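Putative drug/sodium antiporter (Escherichia coli, PDB 4Z3N) probably works as a membrane antiporter of the MATE family, coupling an ion gradient to export of a compound, apparently the genotoxin colibactin. Local coordinates at residues T152-Y157 with G209-A214; L193-L198 with L215-A220; V275-F280 with G434-A439. All coordinates share one frame; numbering follows the deposited sequence.

Interaction 1 (T152-Y157 with G209-A214); sequences TEFYYY and GVKGVA. With OLC ((2R)-2,3-dihydroxypropyl (9Z)-octadec-9-enoate), chain G.
Phe154 and Lys211 bridge two helices of the MATE fold, the short 149-159 and 209-232, both in predicted transmembrane regions, near the surface of the protein. The short segments run nearly parallel, 19° apart, but their axes stay 12.4 Å from each other, which leaves the joining to long side chains. Phe154 extends its ring tip to Val210 and Lys211, with CZ 3.9 Å from Lys211 CG; the two side chains cross at roughly a right angle. CZ of Phe154 also lies 4.3 Å from Val210 CG1, and Ile68 and Val71 also touch this ring. Farther out on the aliphatic chain of Lys211, CD comes within 4.4 Å of Tyr157 CE2. On the first helix Tyr157 OH donates a 2.6 Å hydrogen bond to Glu153 OE2, on the anti side of the carboxylate, 16° out of its plane. A monoolein molecule of chain G lies between the helices farther along, its C16 3.5 Å from Tyr157 CB and its end beside Ala214. Lys211 NZ stops 4.6 Å from Glu153 OE2. The contact is therefore mainly apolar, with an opposite charge near enough to lend a modest, probably solvent-weakened attraction.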
loop_
_atom_site.group_PDB
_atom_site.type_symbol
_atom_site.label_atom_id
_atom_site.label_comp_id
_atom_site.label_asym_id
_atom_site.label_seq_id
_atom_site.Cartn_x
_atom_site.Cartn_y
_atom_site.Cartn_z
ATOM N N THR A 152 -9.683 9.307 -22.893
ATOM C CA THR A 152 -11.040 8.876 -22.541
ATOM C C THR A 152 -11.262 7.378 -22.734
ATOM O O THR A 152 -11.981 6.750 -21.966
ATOM C CB THR A 152 -12.110 9.616 -23.372
ATOM O OG1 THR A 152 -11.956 11.032 -23.218
ATOM C CG2 THR A 152 -13.508 9.204 -22.933
ATOM N N GLU A 153 -10.659 6.815 -23.774
ATOM C CA GLU A 153 -10.841 5.403 -24.092
ATOM C C GLU A 153 -10.231 4.517 -23.002
ATOM O O GLU A 153 -10.814 3.523 -22.559
ATOM C CB GLU A 153 -10.222 5.096 -25.456
ATOM C CG GLU A 153 -10.483 3.687 -25.970
ATOM C CD GLU A 153 -9.866 3.438 -27.351
ATOM O OE1 GLU A 153 -9.073 4.291 -27.828
ATOM O OE2 GLU A 153 -10.185 2.387 -27.963
ATOM N N PHE A 154 -9.048 4.911 -22.569
ATOM C CA PHE A 154 -8.322 4.205 -21.542
ATOM C C PHE A 154 -8.945 4.382 -20.157
ATOM O O PHE A 154 -8.939 3.462 -19.336
ATOM C CB PHE A 154 -6.876 4.684 -21.570
ATOM C CG PHE A 154 -6.045 4.009 -22.641
ATOM C CD1 PHE A 154 -5.712 2.659 -22.492
ATOM C CD2 PHE A 154 -5.604 4.722 -23.763
ATOM C CE1 PHE A 154 -4.994 2.026 -23.479
ATOM C CE2 PHE A 154 -4.861 4.157 -24.758
ATOM C CZ PHE A 154 -4.543 2.799 -24.639
ATOM N N TYR A 155 -9.504 5.566 -19.920
ATOM C CA TYR A 155 -10.275 5.821 -18.721
ATOM C C TYR A 155 -11.460 4.850 -18.645
ATOM O O TYR A 155 -11.717 4.224 -17.614
ATOM C CB TYR A 155 -10.750 7.275 -18.695
ATOM C CG TYR A 155 -11.754 7.594 -17.591
ATOM C CD1 TYR A 155 -11.336 7.857 -16.287
ATOM C CD2 TYR A 155 -13.114 7.653 -17.859
ATOM C CE1 TYR A 155 -12.248 8.162 -15.292
ATOM C CE2 TYR A 155 -14.028 7.954 -16.868
ATOM C CZ TYR A 155 -13.590 8.207 -15.591
ATOM O OH TYR A 155 -14.504 8.499 -14.609
ATOM N N TYR A 156 -12.161 4.720 -19.759
ATOM C CA TYR A 156 -13.288 3.814 -19.887
ATOM C C TYR A 156 -12.900 2.332 -19.719
ATOM O O TYR A 156 -13.588 1.573 -19.052
ATOM C CB TYR A 156 -13.945 4.035 -21.247
ATOM C CG TYR A 156 -14.906 5.210 -21.323
ATOM C CD1 TYR A 156 -15.571 5.691 -20.190
ATOM C CD2 TYR A 156 -15.170 5.818 -22.545
ATOM C CE1 TYR A 156 -16.466 6.754 -20.287
ATOM C CE2 TYR A 156 -16.048 6.876 -22.651
ATOM C CZ TYR A 156 -16.697 7.345 -21.534
ATOM O OH TYR A 156 -17.569 8.405 -21.702
ATOM N N TYR A 157 -11.799 1.920 -20.331
ATOM C CA TYR A 157 -11.316 0.561 -20.151
ATOM C C TYR A 157 -10.954 0.329 -18.679
ATOM O O TYR A 157 -11.215 -0.747 -18.131
ATOM C CB TYR A 157 -10.108 0.289 -21.056
ATOM C CG TYR A 157 -10.411 0.313 -22.546
ATOM C CD1 TYR A 157 -11.669 -0.020 -23.028
ATOM C CD2 TYR A 157 -9.429 0.659 -23.468
ATOM C CE1 TYR A 157 -11.943 -0.013 -24.385
ATOM C CE2 TYR A 157 -9.694 0.678 -24.829
ATOM C CZ TYR A 157 -10.953 0.338 -25.284
ATOM O OH TYR A 157 -11.221 0.358 -26.645
ATOM N N GLY A 209 -1.083 -3.557 -30.153
ATOM C CA GLY A 209 -0.264 -2.456 -29.660
ATOM C C GLY A 209 -0.204 -2.250 -28.151
ATOM O O GLY A 209 -0.132 -3.208 -27.375
ATOM N N VAL A 210 -0.213 -0.984 -27.737
ATOM C CA VAL A 210 -0.232 -0.618 -26.320
ATOM C C VAL A 210 -1.468 -1.160 -25.598
ATOM O O VAL A 210 -1.368 -1.653 -24.474
ATOM C CB VAL A 210 -0.169 0.907 -26.141
ATOM C CG1 VAL A 210 -0.510 1.293 -24.723
ATOM C CG2 VAL A 210 1.214 1.416 -26.515
ATOM N N LYS A 211 -2.625 -1.073 -26.254
ATOM C CA LYS A 211 -3.859 -1.652 -25.731
ATOM C C LYS A 211 -3.638 -3.097 -25.291
ATOM O O LYS A 211 -3.987 -3.462 -24.165
ATOM C CB LYS A 211 -4.982 -1.582 -26.774
ATOM C CG LYS A 211 -5.572 -0.176 -26.966
ATOM C CD LYS A 211 -6.761 -0.170 -27.942
ATOM C CE LYS A 211 -6.380 -0.728 -29.312
ATOM N NZ LYS A 211 -7.484 -0.557 -30.287
ATOM N N GLY A 212 -3.033 -3.899 -26.165
ATOM C CA GLY A 212 -2.712 -5.285 -25.861
ATOM C C GLY A 212 -1.860 -5.553 -24.617
ATOM O O GLY A 212 -2.120 -6.526 -23.898
ATOM N N VAL A 213 -0.840 -4.728 -24.354
ATOM C CA VAL A 213 -0.045 -4.923 -23.131
ATOM C C VAL A 213 -0.911 -4.613 -21.899
ATOM O O VAL A 213 -0.874 -5.349 -20.903
ATOM C CB VAL A 213 1.259 -4.058 -23.089
ATOM C CG1 VAL A 213 2.218 -4.458 -24.198
ATOM C CG2 VAL A 213 0.937 -2.592 -23.163
ATOM N N ALA A 214 -1.692 -3.534 -21.985
ATOM C CA ALA A 214 -2.706 -3.249 -20.982
ATOM C C ALA A 214 -3.646 -4.455 -20.763
ATOM O O ALA A 214 -3.849 -4.886 -19.627
ATOM C CB ALA A 214 -3.492 -2.031 -21.373
HETATM C C18 OLC G . -6.614 -1.421 -19.035
HETATM C C17 OLC G . -7.067 -2.740 -19.652
HETATM C C16 OLC G . -8.486 -2.641 -20.175
HETATM C C15 OLC G . -9.070 -4.008 -20.454
HETATM C C13 OLC G . -10.968 -4.526 -22.080
HETATM C C14 OLC G . -10.568 -3.929 -20.731
#

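Interaction 2 (L193-L198 with L215-A220); sequences LVNIML and LASFLA
Leu198 and Ala216 meet in a close antiparallel helix-helix contact, between helices 181-204 and 209-232, which follow each other in the chain with a short connection. The segment axes approach to 8.1 Å at 150°, a spacing that the small residues Ala216 and Ala220 permit: they lie opposite Leu198 and Asn195 respectively in the register. Methyl CB of Ala216 rests 3.6 Å from Leu198 CB. Leu198 has its CG anti to the carbonyl carbon (chi1 -74°), and its CD1 reaches across to Leu219 CB at 3.7 Å, the two leucines crossing nearly perpendicularly. One turn away, Val194 lays CG1 against the Ala220 backbone, 3.7 Å from CA. Asn195 is the polar member. Its CB packs on Ala220 CB at 3.9 Å, while chi1 of 176° swings the amide along the second helix toward Ser217. There ND2 comes within 3.4 Å of Ser217 OG, but the angle is too poor for a hydrogen bond, so the two polar groups are merely neighbours. Asp53 of helix 28-56 touches both Asn195 and Ser217, and Tyr49 of the same helix adds to the cover over Ser217 and Ala220. Two consecutive antiparallel helices with a short connection form a helical hairpin, and small residues let it close tightly, here within the all-helical MATE bundle.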
loop_
_atom_site.group_PDB
_atom_site.type_symbol
_atom_site.label_atom_id
_atom_site.label_comp_id
_atom_site.label_asym_id
_atom_site.label_seq_id
_atom_site.Cartn_x
_atom_site.Cartn_y
_atom_site.Cartn_z
ATOM N N LEU A 193 3.638 -14.561 -14.833
ATOM C CA LEU A 193 3.978 -15.419 -15.978
ATOM C C LEU A 193 3.038 -15.164 -17.143
ATOM O O LEU A 193 3.474 -14.957 -18.277
ATOM C CB LEU A 193 3.930 -16.899 -15.593
ATOM C CG LEU A 193 5.109 -17.384 -14.755
ATOM C CD1 LEU A 193 4.928 -18.829 -14.326
ATOM C CD2 LEU A 193 6.395 -17.222 -15.548
ATOM N N VAL A 194 1.745 -15.182 -16.841
ATOM C CA VAL A 194 0.703 -14.831 -17.794
ATOM C C VAL A 194 0.963 -13.490 -18.519
ATOM O O VAL A 194 0.861 -13.398 -19.741
ATOM C CB VAL A 194 -0.660 -14.794 -17.079
ATOM C CG1 VAL A 194 -1.744 -14.213 -17.973
ATOM C CG2 VAL A 194 -1.020 -16.184 -16.634
ATOM N N ASN A 195 1.319 -12.456 -17.776
ATOM C CA ASN A 195 1.599 -11.186 -18.405
ATOM C C ASN A 195 2.850 -11.273 -19.282
ATOM O O ASN A 195 2.973 -10.572 -20.292
ATOM C CB ASN A 195 1.748 -10.098 -17.343
ATOM C CG ASN A 195 2.148 -8.768 -17.931
ATOM O OD1 ASN A 195 3.268 -8.303 -17.731
ATOM N ND2 ASN A 195 1.241 -8.154 -18.673
ATOM N N ILE A 196 3.773 -12.146 -18.893
ATOM C CA ILE A 196 5.036 -12.298 -19.614
ATOM C C ILE A 196 4.811 -12.911 -20.985
ATOM O O ILE A 196 5.404 -12.481 -21.978
ATOM C CB ILE A 196 6.038 -13.176 -18.840
ATOM C CG1 ILE A 196 6.694 -12.361 -17.727
ATOM C CG2 ILE A 196 7.104 -13.717 -19.788
ATOM C CD1 ILE A 196 7.237 -13.212 -16.584
ATOM N N MET A 197 3.941 -13.914 -21.022
ATOM C CA MET A 197 3.617 -14.620 -22.246
ATOM C C MET A 197 2.622 -13.869 -23.135
ATOM O O MET A 197 2.722 -13.922 -24.358
ATOM C CB MET A 197 3.078 -16.001 -21.898
ATOM C CG MET A 197 4.133 -16.908 -21.300
ATOM S SD MET A 197 3.488 -18.432 -20.556
ATOM C CE MET A 197 4.921 -18.950 -19.600
ATOM N N LEU A 198 1.673 -13.166 -22.523
ATOM C CA LEU A 198 0.587 -12.544 -23.274
ATOM C C LEU A 198 1.007 -11.256 -23.960
ATOM O O LEU A 198 0.593 -10.999 -25.089
ATOM C CB LEU A 198 -0.610 -12.266 -22.367
ATOM C CG LEU A 198 -1.456 -13.461 -21.929
ATOM C CD1 LEU A 198 -2.629 -12.979 -21.077
ATOM C CD2 LEU A 198 -1.936 -14.260 -23.133
ATOM N N LEU A 215 -4.204 -5.002 -21.841
ATOM C CA LEU A 215 -5.111 -6.147 -21.738
ATOM C C LEU A 215 -4.405 -7.410 -21.223
ATOM O O LEU A 215 -5.021 -8.254 -20.553
ATOM C CB LEU A 215 -5.774 -6.451 -23.092
ATOM C CG LEU A 215 -6.581 -7.756 -23.082
ATOM C CD1 LEU A 215 -7.828 -7.616 -22.188
ATOM C CD2 LEU A 215 -6.939 -8.236 -24.496
ATOM N N ALA A 216 -3.120 -7.548 -21.537
ATOM C CA ALA A 216 -2.350 -8.681 -21.017
ATOM C C ALA A 216 -2.234 -8.577 -19.490
ATOM O O ALA A 216 -2.411 -9.564 -18.773
ATOM C CB ALA A 216 -0.974 -8.744 -21.662
ATOM N N SER A 217 -1.934 -7.370 -19.011
ATOM C CA SER A 217 -1.880 -7.084 -17.586
ATOM C C SER A 217 -3.214 -7.440 -16.929
ATOM O O SER A 217 -3.256 -8.032 -15.859
ATOM C CB SER A 217 -1.540 -5.608 -17.338
ATOM O OG SER A 217 -0.141 -5.349 -17.445
ATOM N N PHE A 218 -4.308 -7.095 -17.591
ATOM C CA PHE A 218 -5.617 -7.367 -17.052
ATOM C C PHE A 218 -5.989 -8.877 -17.050
ATOM O O PHE A 218 -6.672 -9.353 -16.133
ATOM C CB PHE A 218 -6.654 -6.544 -17.820
ATOM C CG PHE A 218 -8.049 -6.691 -17.293
ATOM C CD1 PHE A 218 -8.329 -6.447 -15.959
ATOM C CD2 PHE A 218 -9.078 -7.077 -18.126
ATOM C CE1 PHE A 218 -9.607 -6.589 -15.469
ATOM C CE2 PHE A 218 -10.361 -7.218 -17.637
ATOM C CZ PHE A 218 -10.628 -6.970 -16.308
ATOM N N LEU A 219 -5.558 -9.632 -18.059
ATOM C CA LEU A 219 -5.880 -11.061 -18.098
ATOM C C LEU A 219 -4.998 -11.773 -17.086
ATOM O O LEU A 219 -5.345 -12.841 -16.569
ATOM C CB LEU A 219 -5.692 -11.650 -19.507
ATOM C CG LEU A 219 -6.628 -11.131 -20.618
ATOM C CD1 LEU A 219 -6.179 -11.607 -21.987
ATOM C CD2 LEU A 219 -8.075 -11.534 -20.373
ATOM N N ALA A 220 -3.848 -11.161 -16.814
ATOM C CA ALA A 220 -2.995 -11.558 -15.702
ATOM C C ALA A 220 -3.755 -11.452 -14.378
ATOM O O ALA A 220 -3.725 -12.366 -13.568
ATOM C CB ALA A 220 -1.730 -10.696 -15.665
#

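Interaction 3 (V275-F280 with G434-A439); sequences VIYNFF and GVYFGA. With OLC ((2R)-2,3-dihydroxypropyl (9Z)-octadec-9-enoate), chain B.
The hydroxyl of Tyr277 sits where three helices meet: OH is hydrogen-bonded to Gln375 OE1 of helix 366-379 and also lies at the edge of the Tyr436 ring, near its plane, 3.4 Å from CD1. Through this tyrosine, helix 250-284 meets helix 432-453 inside the all-helical MATE bundle. The segments run antiparallel at 160°, yet their axes are 11.0 Å apart, and the Tyr277 ring spans much of that gap. Its CG is anti to the backbone N (chi1 -174°), a setting that carries the ring across to the second helix. There CE1 of Tyr277 packs obliquely on Val435 CG1 at 3.4 Å and on Ala439 CB at 3.9 Å. Val435 turns its other methyl, CG2, to Phe280 CB, 4.3 Å away, while the Phe280 ring leads off toward Val421 and Tyr422 of helix 417-427. The partner ring, Tyr436, starts out away from the first helix, but the CD1-CE1 flank of its ring comes back toward Tyr277; Tyr371 and Ala288 also touch it. Phe292 meets the Tyr277 ring edge-to-face. The monoolein molecule of chain B, a lipid widely used as a crystallisation medium, occupies the space alongside both helices and is hydrogen-bonded to His413 O. Its glycerol end touches the second helix, with C24 3.4 Å from Ala439 CB. Its acyl chain passes over one face of the Tyr277 ring, C2 standing 3.6 Å above the plane over the ring centre.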
loop_
_atom_site.group_PDB
_atom_site.type_symbol
_atom_site.label_atom_id
_atom_site.label_comp_id
_atom_site.label_asym_id
_atom_site.label_seq_id
_atom_site.Cartn_x
_atom_site.Cartn_y
_atom_site.Cartn_z
ATOM N N VAL A 275 1.568 15.708 -1.729
ATOM C CA VAL A 275 1.174 16.915 -2.439
ATOM C C VAL A 275 1.750 18.189 -1.786
ATOM O O VAL A 275 2.312 19.065 -2.461
ATOM C CB VAL A 275 -0.368 17.033 -2.508
ATOM C CG1 VAL A 275 -0.770 18.399 -3.007
ATOM C CG2 VAL A 275 -0.957 15.950 -3.392
ATOM N N ILE A 276 1.586 18.293 -0.475
ATOM C CA ILE A 276 2.077 19.437 0.285
ATOM C C ILE A 276 3.587 19.504 0.211
ATOM O O ILE A 276 4.165 20.587 0.240
ATOM C CB ILE A 276 1.640 19.362 1.757
ATOM C CG1 ILE A 276 0.119 19.522 1.846
ATOM C CG2 ILE A 276 2.426 20.372 2.618
ATOM C CD1 ILE A 276 -0.483 19.112 3.165
ATOM N N TYR A 277 4.215 18.332 0.118
ATOM C CA TYR A 277 5.664 18.225 -0.042
ATOM C C TYR A 277 6.100 18.708 -1.421
ATOM O O TYR A 277 7.085 19.435 -1.563
ATOM C CB TYR A 277 6.114 16.782 0.168
ATOM C CG TYR A 277 7.611 16.558 0.176
ATOM C CD1 TYR A 277 8.363 16.823 1.304
ATOM C CD2 TYR A 277 8.258 16.036 -0.934
ATOM C CE1 TYR A 277 9.728 16.595 1.331
ATOM C CE2 TYR A 277 9.624 15.807 -0.926
ATOM C CZ TYR A 277 10.357 16.083 0.216
ATOM O OH TYR A 277 11.722 15.852 0.235
ATOM N N ASN A 278 5.363 18.291 -2.441
ATOM C CA ASN A 278 5.653 18.719 -3.794
ATOM C C ASN A 278 5.457 20.218 -3.951
ATOM O O ASN A 278 6.290 20.889 -4.543
ATOM C CB ASN A 278 4.793 17.938 -4.781
ATOM C CG ASN A 278 5.358 16.572 -5.052
ATOM O OD1 ASN A 278 6.389 16.204 -4.486
ATOM N ND2 ASN A 278 4.697 15.806 -5.916
ATOM N N PHE A 279 4.375 20.731 -3.373
ATOM C CA PHE A 279 4.084 22.162 -3.363
ATOM C C PHE A 279 5.288 22.967 -2.882
ATOM O O PHE A 279 5.769 23.849 -3.577
ATOM C CB PHE A 279 2.861 22.428 -2.476
ATOM C CG PHE A 279 2.436 23.866 -2.415
ATOM C CD1 PHE A 279 1.857 24.482 -3.513
ATOM C CD2 PHE A 279 2.575 24.595 -1.239
ATOM C CE1 PHE A 279 1.444 25.805 -3.448
ATOM C CE2 PHE A 279 2.167 25.927 -1.167
ATOM C CZ PHE A 279 1.597 26.525 -2.271
ATOM N N PHE A 280 5.786 22.637 -1.698
ATOM C CA PHE A 280 6.923 23.337 -1.115
ATOM C C PHE A 280 8.210 23.197 -1.971
ATOM O O PHE A 280 8.918 24.182 -2.225
ATOM C CB PHE A 280 7.176 22.822 0.306
ATOM C CG PHE A 280 6.378 23.532 1.374
ATOM C CD1 PHE A 280 6.780 24.759 1.855
ATOM C CD2 PHE A 280 5.247 22.949 1.930
ATOM C CE1 PHE A 280 6.060 25.415 2.851
ATOM C CE2 PHE A 280 4.516 23.597 2.929
ATOM C CZ PHE A 280 4.922 24.833 3.385
ATOM N N GLY A 434 15.412 22.831 4.718
ATOM C CA GLY A 434 14.377 22.993 5.726
ATOM C C GLY A 434 13.191 22.077 5.473
ATOM O O GLY A 434 12.614 21.566 6.405
ATOM N N VAL A 435 12.817 21.895 4.215
ATOM C CA VAL A 435 11.791 20.940 3.861
ATOM C C VAL A 435 12.182 19.540 4.338
ATOM O O VAL A 435 11.440 18.887 5.074
ATOM C CB VAL A 435 11.552 20.898 2.332
ATOM C CG1 VAL A 435 10.442 19.901 1.997
ATOM C CG2 VAL A 435 11.225 22.287 1.787
ATOM N N TYR A 436 13.358 19.091 3.909
ATOM C CA TYR A 436 13.863 17.775 4.256
ATOM C C TYR A 436 13.790 17.511 5.769
ATOM O O TYR A 436 13.301 16.458 6.207
ATOM C CB TYR A 436 15.296 17.624 3.782
ATOM C CG TYR A 436 15.499 17.743 2.303
ATOM C CD1 TYR A 436 14.458 17.544 1.412
ATOM C CD2 TYR A 436 16.756 18.042 1.794
ATOM C CE1 TYR A 436 14.671 17.638 0.034
ATOM C CE2 TYR A 436 16.983 18.141 0.439
ATOM C CZ TYR A 436 15.946 17.938 -0.438
ATOM O OH TYR A 436 16.208 18.041 -1.779
ATOM N N PHE A 437 14.272 18.457 6.570
ATOM C CA PHE A 437 14.274 18.246 8.006
ATOM C C PHE A 437 12.852 18.305 8.565
ATOM O O PHE A 437 12.462 17.478 9.391
ATOM C CB PHE A 437 15.172 19.262 8.720
ATOM C CG PHE A 437 16.622 18.886 8.718
ATOM C CD1 PHE A 437 17.074 17.821 9.494
ATOM C CD2 PHE A 437 17.537 19.584 7.935
ATOM C CE1 PHE A 437 18.421 17.454 9.498
ATOM C CE2 PHE A 437 18.885 19.226 7.930
ATOM C CZ PHE A 437 19.327 18.157 8.715
ATOM N N GLY A 438 12.076 19.277 8.105
ATOM C CA GLY A 438 10.748 19.466 8.634
ATOM C C GLY A 438 9.890 18.254 8.362
ATOM O O GLY A 438 9.177 17.772 9.245
ATOM N N ALA A 439 9.991 17.748 7.139
ATOM C CA ALA A 439 9.106 16.706 6.652
ATOM C C ALA A 439 9.279 15.397 7.419
ATOM O O ALA A 439 8.308 14.668 7.629
ATOM C CB ALA A 439 9.333 16.487 5.162
HETATM C C18 OLC B . 4.012 5.272 4.027
HETATM C C10 OLC B . 11.356 9.942 5.288
HETATM C C9 OLC B . 11.293 9.586 3.989
HETATM C C17 OLC B . 5.387 5.912 4.040
HETATM C C11 OLC B . 10.125 10.435 6.025
HETATM C C8 OLC B . 12.461 9.907 3.070
HETATM C C24 OLC B . 6.004 16.143 4.749
HETATM C C16 OLC B . 5.354 7.133 4.932
HETATM C C12 OLC B . 8.890 10.463 5.135
HETATM C C7 OLC B . 12.253 9.356 1.670
HETATM C C15 OLC B . 6.747 7.736 5.058
HETATM C C13 OLC B . 7.683 9.931 5.910
HETATM C C6 OLC B . 11.287 10.224 0.886
HETATM C C14 OLC B . 6.654 9.256 5.021
HETATM C C5 OLC B . 11.638 11.690 1.032
HETATM C C4 OLC B . 10.420 12.544 0.708
HETATM C C3 OLC B . 9.204 12.038 1.459
HETATM C C2 OLC B . 8.101 13.078 1.513
HETATM C C21 OLC B . 6.338 13.673 4.788
HETATM C C1 OLC B . 7.250 12.869 2.759
HETATM C C22 OLC B . 5.498 14.826 5.309
HETATM O O19 OLC B . 7.091 11.759 3.248
HETATM O O25 OLC B . 4.903 16.944 4.368
HETATM O O23 OLC B . 4.150 14.648 4.919
HETATM O O20 OLC B . 6.753 13.973 3.466
#

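Overall arrangement
Interactions 1 and 2 are neighbours, centres about 14 Å apart on the same side of the chain's centre, and share helix 209-232: residues 209-214 face helix 149-159, while the following residues 215-220 face helix 181-204. Their segments alternate along the chain, and packing between Val213 and Asn195 links them directly. Interaction 3 comes later in sequence, joining helix 250-284, the next helix after 209-232, to helix 432-453. Its centre lies about 35 Å from that of interaction 1 and about 38 Å from that of interaction 2, without touching either. Interactions 1 and 2 thus pack one region of the helical bundle and interaction 3 a separate one, and lipid lies beside all three.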